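Local coordinates for protein histidine acid phosphatase (PDB 6RXD) that probably removes phosphate from inositol polyphosphates such as phytate, and from 2,3-bisphosphoglycerate, as a zinc-binding histidine acid phosphatase of the MINPP1 subfamily, at residues A[37-42]-A[121-126]; A[116-121]-A[447-452]; A[362-367]-A[416-421]. One frame throughout, in Å; residues are numbered along the deposited sequence.

Interaction 1: A[37-42]-A[121-126]; sequences IYTESM and SLFDQA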
# COMPACT_ATOMS: atom_id res chain seq x y z
N ILE A 37 9.52 -5.90 -25.69
CA ILE A 37 10.32 -7.08 -25.30
C ILE A 37 10.14 -7.52 -23.84
O ILE A 37 10.49 -8.64 -23.48
CB ILE A 37 11.82 -6.89 -25.57
CG1 ILE A 37 12.35 -5.67 -24.81
CG2 ILE A 37 12.10 -6.76 -27.07
CD1 ILE A 37 13.88 -5.67 -24.68
N TYR A 38 9.62 -6.64 -22.98
CA TYR A 38 9.54 -6.97 -21.56
C TYR A 38 8.55 -6.07 -20.86
O TYR A 38 8.35 -4.92 -21.27
CB TYR A 38 10.94 -6.84 -20.93
CG TYR A 38 11.01 -7.25 -19.47
CD1 TYR A 38 10.94 -8.59 -19.09
CD2 TYR A 38 11.17 -6.29 -18.47
CE1 TYR A 38 11.00 -8.97 -17.75
CE2 TYR A 38 11.24 -6.66 -17.13
CZ TYR A 38 11.15 -7.98 -16.78
OH TYR A 38 11.21 -8.32 -15.44
N THR A 39 7.93 -6.57 -19.80
CA THR A 39 7.19 -5.68 -18.90
C THR A 39 7.35 -6.16 -17.47
O THR A 39 7.66 -7.32 -17.23
CB THR A 39 5.71 -5.59 -19.29
OG1 THR A 39 5.08 -4.55 -18.51
CG2 THR A 39 4.98 -6.92 -19.05
N GLU A 40 7.16 -5.27 -16.49
CA GLU A 40 7.29 -5.71 -15.10
C GLU A 40 6.54 -4.79 -14.17
O GLU A 40 6.17 -3.68 -14.53
CB GLU A 40 8.76 -5.78 -14.68
CG GLU A 40 9.47 -4.45 -14.75
CD GLU A 40 10.88 -4.53 -14.23
OE1 GLU A 40 11.13 -5.32 -13.30
OE2 GLU A 40 11.74 -3.82 -14.78
N SER A 41 6.31 -5.27 -12.95
CA SER A 41 5.48 -4.54 -12.01
C SER A 41 5.86 -4.82 -10.58
O SER A 41 6.48 -5.84 -10.27
CB SER A 41 4.02 -4.94 -12.21
OG SER A 41 3.83 -6.25 -11.72
N MET A 42 5.48 -3.91 -9.69
CA MET A 42 5.37 -4.26 -8.28
C MET A 42 4.10 -3.59 -7.79
O MET A 42 3.89 -2.39 -8.03
CB MET A 42 6.58 -3.80 -7.47
CG MET A 42 6.56 -4.25 -6.00
SD MET A 42 5.56 -3.18 -4.91
CE MET A 42 6.55 -1.68 -4.89
N SER A 121 0.51 -7.44 -27.61
CA SER A 121 1.47 -7.89 -28.62
C SER A 121 2.60 -8.71 -27.97
O SER A 121 2.94 -9.79 -28.45
CB SER A 121 2.05 -6.72 -29.39
OG SER A 121 2.94 -7.19 -30.38
N LEU A 122 3.16 -8.19 -26.88
CA LEU A 122 4.21 -8.89 -26.15
C LEU A 122 3.79 -10.29 -25.74
O LEU A 122 4.53 -11.27 -25.93
CB LEU A 122 4.61 -8.10 -24.90
CG LEU A 122 5.67 -8.74 -24.00
CD1 LEU A 122 7.03 -8.77 -24.68
CD2 LEU A 122 5.77 -8.02 -22.65
N PHE A 123 2.61 -10.40 -25.16
CA PHE A 123 2.18 -11.68 -24.62
C PHE A 123 1.69 -12.65 -25.67
O PHE A 123 1.85 -13.86 -25.51
CB PHE A 123 1.17 -11.47 -23.50
CG PHE A 123 1.78 -10.87 -22.26
CD1 PHE A 123 2.77 -11.56 -21.57
CD2 PHE A 123 1.38 -9.63 -21.80
CE1 PHE A 123 3.36 -11.00 -20.43
CE2 PHE A 123 1.96 -9.07 -20.67
CZ PHE A 123 2.95 -9.76 -19.98
N ASP A 124 1.10 -12.15 -26.75
CA ASP A 124 0.75 -13.03 -27.87
C ASP A 124 2.00 -13.60 -28.53
O ASP A 124 2.00 -14.76 -28.97
CB ASP A 124 -0.15 -12.32 -28.89
CG ASP A 124 -1.51 -11.98 -28.33
OD1 ASP A 124 -1.82 -12.41 -27.20
OD2 ASP A 124 -2.29 -11.29 -29.03
N GLN A 125 3.07 -12.81 -28.61
CA GLN A 125 4.34 -13.32 -29.13
C GLN A 125 4.91 -14.36 -28.18
O GLN A 125 5.42 -15.40 -28.62
CB GLN A 125 5.35 -12.18 -29.29
CG GLN A 125 4.98 -11.16 -30.35
CD GLN A 125 6.08 -10.14 -30.55
OE1 GLN A 125 5.88 -8.94 -30.35
NE2 GLN A 125 7.26 -10.61 -30.94
N ALA A 126 4.82 -14.09 -26.88
CA ALA A 126 5.32 -15.01 -25.86
C ALA A 126 4.61 -16.35 -25.93
O ALA A 126 5.24 -17.40 -25.78
CB ALA A 126 5.15 -14.41 -24.48
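The Thr39 hydroxyl is within hydrogen-bonding reach of two acceptors on the neighbouring strand 445-453, Asp449 OD1 and Trp448 O, which must share its one proton, and this leaves the methyl of Thr39 to face Leu122 and Phe123 of the helix. With OG1 anti to the backbone N (chi1 -171°), CG2 falls between the backbone N and the carbonyl carbon and reaches out of the sheet. Its nearest neighbour is the far end of the Phe123 ring, with CG2 3.6 Å from CZ; the two side chains meet at about a right angle. Thr39 CG2 also lies 3.8 Å from Leu122 CD2.

Leu122 sends its two methyls to different targets. CD1 settles on the peptide link between Ile37 and Tyr38, 3.5 Å from Ile37 C, whereas CD2 sits 3.8 Å from Tyr38 C and also rests over the rim of one face of the Phe123 ring. Leu122 thus lies on the strand backbone while Phe123 meets the Thr39 methyl, the helix crossing the strand at 115° with the axes 8.9 Å apart. Strand 34-44 is an inner strand of the mixed sheet of the histidine phosphatase fold and leads into the Arg-His-Gly signature that carries the active-site histidine in relatives. Here it is interrupted by a classic beta bulge, in which Ile37 and Tyr38 both face Val450. Accordingly the side chains of both residues start away from helix 120-129; Tyr38 OH bonds to Thr381 OG1 and Thr394 OG1, and Ile37 packs on Val386 of helix 372-386, which lies across the sheet from helix 120-129. Phe123 also packs edge-to-face with Phe154 and touches Ala393 and Phe395 of strand 391-398.

Interaction 2: A[116-121]-A[447-452]; sequences YQRNRS and QWDVYA
The guanidinium of Arg118 takes its partners from strand 445-453 at its edges: the carboxylate of Asp449 lies along the side formed by NE and NH2, and the amide oxygen of Gln447 sits at the end between NH1 and NH2. Guanidinium and carboxylate are nearly coplanar, 29° apart, in a side-on salt bridge. Arg118 NE reaches Asp449 OD2 at 2.9 Å on its syn lone pair, and Arg118 NH2 reaches Asp449 OD1 at 2.8 Å. Gln447 OE1 accepts from both terminal nitrogens, 3.1 Å from Arg118 NH1 and 2.9 Å from Arg118 NH2, which approach from the same face of its amide, above the plane. A bend at chi3 (81°) turns the otherwise extended Arg118 chain to place NE and NH2 against the aspartate.

Asn119, the residue linking helices 102-118 and 120-129, adds a third grip: its ND2 comes to Asp449 OD1 at 3.0 Å from above the carboxylate, 62° out of plane. The junction of two helices is in this way tied to an inner strand of the mixed sheet. A buried Asp449 with so many donors is likely to be held as the anion, Arg469 supplying a second salt bridge through OD2. A leucine at Arg118 would probably leave Gln447 OE1 without its two donors and the carboxylate short of one of its positive charges. Farther along the strand, one water donates to Asn119 OD1 and to Arg118 O and accepts from Tyr451 OH, lying in the plane of the tyrosine ring at its edge.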
# COMPACT_ATOMS: atom_id res chain seq x y z
N TYR A 116 -2.41 -7.50 -19.27
CA TYR A 116 -2.38 -8.24 -20.52
C TYR A 116 -2.76 -7.34 -21.69
O TYR A 116 -2.09 -7.34 -22.73
CB TYR A 116 -3.31 -9.47 -20.51
CG TYR A 116 -3.47 -10.02 -21.90
CD1 TYR A 116 -2.42 -10.68 -22.52
CD2 TYR A 116 -4.65 -9.85 -22.61
CE1 TYR A 116 -2.54 -11.18 -23.83
CE2 TYR A 116 -4.78 -10.34 -23.91
CZ TYR A 116 -3.73 -11.00 -24.50
OH TYR A 116 -3.86 -11.48 -25.78
N GLN A 117 -3.83 -6.58 -21.51
CA GLN A 117 -4.39 -5.78 -22.59
C GLN A 117 -3.41 -4.74 -23.11
O GLN A 117 -3.29 -4.54 -24.33
CB GLN A 117 -5.71 -5.13 -22.14
CG GLN A 117 -6.83 -6.15 -22.03
CD GLN A 117 -8.07 -5.62 -21.34
OE1 GLN A 117 -8.06 -4.54 -20.74
NE2 GLN A 117 -9.16 -6.38 -21.42
N ARG A 118 -2.68 -4.09 -22.20
CA ARG A 118 -1.71 -3.07 -22.60
C ARG A 118 -0.55 -3.67 -23.38
O ARG A 118 0.03 -3.01 -24.25
CB ARG A 118 -1.18 -2.31 -21.38
CG ARG A 118 -0.35 -1.09 -21.76
CD ARG A 118 0.05 -0.29 -20.53
NE ARG A 118 1.22 -0.86 -19.85
CZ ARG A 118 1.17 -1.54 -18.71
NH1 ARG A 118 0.01 -1.76 -18.10
NH2 ARG A 118 2.29 -2.00 -18.17
N ASN A 119 -0.21 -4.91 -23.06
CA ASN A 119 0.91 -5.57 -23.71
C ASN A 119 0.48 -6.80 -24.46
O ASN A 119 1.18 -7.81 -24.45
CB ASN A 119 2.01 -5.92 -22.71
CG ASN A 119 2.95 -4.75 -22.47
OD1 ASN A 119 3.65 -4.29 -23.38
ND2 ASN A 119 2.97 -4.27 -21.24
N ARG A 120 -0.66 -6.70 -25.12
CA ARG A 120 -1.20 -7.80 -25.90
C ARG A 120 -0.19 -8.33 -26.92
O ARG A 120 -0.02 -9.55 -27.05
CB ARG A 120 -2.49 -7.35 -26.60
CG ARG A 120 -3.10 -8.39 -27.50
CD ARG A 120 -4.36 -7.87 -28.18
NE ARG A 120 -5.37 -7.48 -27.20
CZ ARG A 120 -6.32 -8.29 -26.74
NH1 ARG A 120 -6.39 -9.55 -27.15
NH2 ARG A 120 -7.19 -7.85 -25.85
N SER A 121 0.51 -7.44 -27.61
CA SER A 121 1.47 -7.89 -28.62
C SER A 121 2.60 -8.71 -27.97
O SER A 121 2.94 -9.79 -28.45
CB SER A 121 2.05 -6.72 -29.39
OG SER A 121 2.94 -7.19 -30.38
N GLN A 447 4.56 0.05 -12.88
CA GLN A 447 4.80 -0.87 -14.00
C GLN A 447 5.76 -0.22 -14.99
O GLN A 447 5.67 0.99 -15.25
CB GLN A 447 3.48 -1.20 -14.69
CG GLN A 447 2.46 -1.89 -13.77
CD GLN A 447 1.24 -2.37 -14.51
OE1 GLN A 447 1.34 -2.95 -15.60
NE2 GLN A 447 0.07 -2.15 -13.93
N TRP A 448 6.68 -1.00 -15.54
CA TRP A 448 7.56 -0.49 -16.60
C TRP A 448 7.36 -1.33 -17.83
O TRP A 448 7.33 -2.57 -17.73
CB TRP A 448 9.03 -0.60 -16.21
CG TRP A 448 9.51 0.33 -15.12
CD1 TRP A 448 8.78 1.24 -14.41
CD2 TRP A 448 10.85 0.41 -14.63
NE1 TRP A 448 9.59 1.88 -13.50
CE2 TRP A 448 10.87 1.39 -13.62
CE3 TRP A 448 12.04 -0.24 -14.96
CZ2 TRP A 448 12.03 1.73 -12.92
CZ3 TRP A 448 13.20 0.09 -14.26
CH2 TRP A 448 13.18 1.07 -13.26
N ASP A 449 7.28 -0.68 -18.99
CA ASP A 449 7.27 -1.38 -20.27
C ASP A 449 8.59 -1.15 -20.98
O ASP A 449 9.11 -0.03 -20.97
CB ASP A 449 6.14 -0.85 -21.16
CG ASP A 449 4.77 -1.06 -20.56
OD1 ASP A 449 4.57 -2.08 -19.87
OD2 ASP A 449 3.89 -0.20 -20.77
N VAL A 450 9.13 -2.20 -21.61
CA VAL A 450 10.41 -2.08 -22.28
C VAL A 450 10.28 -2.52 -23.73
O VAL A 450 9.79 -3.61 -24.01
CB VAL A 450 11.50 -2.95 -21.59
CG1 VAL A 450 12.86 -2.74 -22.26
CG2 VAL A 450 11.57 -2.61 -20.11
N TYR A 451 10.71 -1.65 -24.64
CA TYR A 451 10.66 -1.95 -26.06
C TYR A 451 12.07 -1.91 -26.63
O TYR A 451 12.99 -1.35 -26.01
CB TYR A 451 9.81 -0.91 -26.79
CG TYR A 451 8.30 -1.07 -26.70
CD1 TYR A 451 7.52 -0.96 -27.84
CD2 TYR A 451 7.65 -1.30 -25.49
CE1 TYR A 451 6.14 -1.06 -27.78
CE2 TYR A 451 6.26 -1.42 -25.43
CZ TYR A 451 5.52 -1.29 -26.57
OH TYR A 451 4.15 -1.40 -26.52
N ALA A 452 12.26 -2.49 -27.81
CA ALA A 452 13.58 -2.49 -28.43
C ALA A 452 13.45 -2.37 -29.93
O ALA A 452 12.44 -2.80 -30.51
CB ALA A 452 14.37 -3.75 -28.07
O HOH W 1 2.90 -1.70 -24.10

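Interaction 3: A[362-367]-A[416-421]; sequences AGQNET and TQQAPA
Gln418 is where 416-421 first meets 362-367, its amide reaching into the bend of the other segment while its carbonyl oxygen is held by the side chain of Gln417. With CG anti to the carbonyl carbon (chi1 -69°) and the chain extended beyond it, Gln418 sends NE2 to Gln364 O, 2.9 Å away and nearly in line with that carbonyl. NE2 also bonds to Pro359 O, giving this nitrogen two backbone acceptors. The other end of the amide, Gln418 OE1, lies 3.7 Å from Ala362 CA and accepts a hydrogen bond from a water that in turn accepts from Gly363 N at 2.8 Å.

The backbone angles of Ala362 and Gly363 are those of a type II turn, with glycine in the position where a side chain would jam against the preceding carbonyl oxygen. The contact joins two surface loops, one leading from helix 339-357 to helix 372-386 and the other following helix 400-410. Gln364 folds back on its own loop, its OE1 accepting from Thr367 N at 3.0 Å.

Next in sequence, Ala419 O accepts from Ala362 N at 2.8 Å, and the methyl of Ala419 is directed to Phe354 and Tyr355 of helix 339-357. Pro420 points away, touching Asp425, before Ala421 returns to lay CB against Ala362 O at 3.5 Å.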
# COMPACT_ATOMS: atom_id res chain seq x y z
N ALA A 362 15.02 15.81 6.15
CA ALA A 362 16.19 16.17 5.36
C ALA A 362 17.48 15.86 6.12
O ALA A 362 17.55 16.07 7.33
CB ALA A 362 16.15 17.64 4.98
N GLY A 363 18.49 15.38 5.40
CA GLY A 363 19.76 15.05 6.02
C GLY A 363 19.99 13.56 6.18
O GLY A 363 21.02 13.14 6.70
N GLN A 364 19.02 12.75 5.76
CA GLN A 364 19.16 11.30 5.80
C GLN A 364 18.50 10.65 4.58
O GLN A 364 17.61 11.25 3.95
CB GLN A 364 18.55 10.73 7.09
CG GLN A 364 17.03 10.95 7.25
CD GLN A 364 16.18 9.95 6.46
OE1 GLN A 364 16.51 8.76 6.37
NE2 GLN A 364 15.09 10.43 5.88
N ASN A 365 18.94 9.45 4.23
CA ASN A 365 18.23 8.64 3.24
C ASN A 365 18.01 7.22 3.74
O ASN A 365 17.70 6.32 2.96
CB ASN A 365 18.95 8.61 1.89
CG ASN A 365 20.37 8.06 1.99
OD1 ASN A 365 20.79 7.57 3.04
ND2 ASN A 365 21.10 8.13 0.89
N GLU A 366 18.20 7.02 5.04
CA GLU A 366 18.08 5.71 5.66
C GLU A 366 16.67 5.14 5.54
O GLU A 366 16.48 3.93 5.46
CB GLU A 366 18.48 5.77 7.14
CG GLU A 366 19.95 6.09 7.37
CD GLU A 366 20.87 5.05 6.76
OE1 GLU A 366 21.89 5.44 6.17
OE2 GLU A 366 20.56 3.84 6.88
N THR A 367 15.67 6.02 5.56
CA THR A 367 14.29 5.54 5.50
C THR A 367 13.91 4.90 4.17
O THR A 367 13.04 4.04 4.13
CB THR A 367 13.27 6.64 5.83
OG1 THR A 367 13.44 7.74 4.94
CG2 THR A 367 13.42 7.11 7.27
N THR A 416 8.72 13.55 -3.43
CA THR A 416 9.93 14.29 -3.79
C THR A 416 10.37 15.29 -2.72
O THR A 416 11.39 15.96 -2.88
CB THR A 416 9.76 15.04 -5.14
OG1 THR A 416 8.89 16.17 -4.96
CG2 THR A 416 9.19 14.12 -6.23
N GLN A 417 9.64 15.38 -1.62
CA GLN A 417 9.90 16.43 -0.62
C GLN A 417 10.16 15.86 0.77
O GLN A 417 9.29 15.23 1.38
CB GLN A 417 8.72 17.40 -0.55
CG GLN A 417 8.97 18.61 0.35
CD GLN A 417 10.15 19.43 -0.11
OE1 GLN A 417 10.20 19.88 -1.26
NE2 GLN A 417 11.12 19.64 0.78
N GLN A 418 11.36 16.09 1.28
CA GLN A 418 11.63 15.73 2.66
C GLN A 418 11.21 16.84 3.60
O GLN A 418 11.12 18.00 3.21
CB GLN A 418 13.12 15.43 2.85
CG GLN A 418 13.53 14.15 2.14
CD GLN A 418 14.98 13.80 2.39
OE1 GLN A 418 15.88 14.58 2.06
NE2 GLN A 418 15.21 12.65 2.99
N ALA A 419 10.91 16.47 4.85
CA ALA A 419 10.57 17.44 5.89
C ALA A 419 11.82 18.16 6.34
O ALA A 419 12.94 17.68 6.11
CB ALA A 419 9.92 16.73 7.06
N PRO A 420 11.65 19.31 7.01
CA PRO A 420 12.83 20.02 7.53
C PRO A 420 13.54 19.16 8.56
O PRO A 420 12.91 18.29 9.17
CB PRO A 420 12.22 21.24 8.22
CG PRO A 420 10.94 21.50 7.46
CD PRO A 420 10.41 20.10 7.18
N ALA A 421 14.83 19.39 8.74
CA ALA A 421 15.59 18.68 9.75
C ALA A 421 15.29 19.32 11.10
O ALA A 421 16.07 20.14 11.61
CB ALA A 421 17.08 18.76 9.44
O HOH W 2 18.46 14.62 2.75

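In the fold
Starting from the N terminus, strand 34-44 comes first, and interaction 1 closes a largely helical loop of 78 residues when the chain returns as helix 120-129. Interaction 2 has by then opened at 116-121, sharing Ser121 with interaction 1, and does not close until strand 445-453, 325 residues later, so the two cross. Strands 34-44 and 445-453 are antiparallel neighbours in one mixed sheet; interaction 1 sets helix 120-129 on it and interaction 2 ties that helix's junction with helix 102-118 to the next strand. Interaction 3 follows interaction 1 in series, nested inside the long loop of interaction 2; it closes 48 residues between 362-367 and 416-421, joining two surface loops.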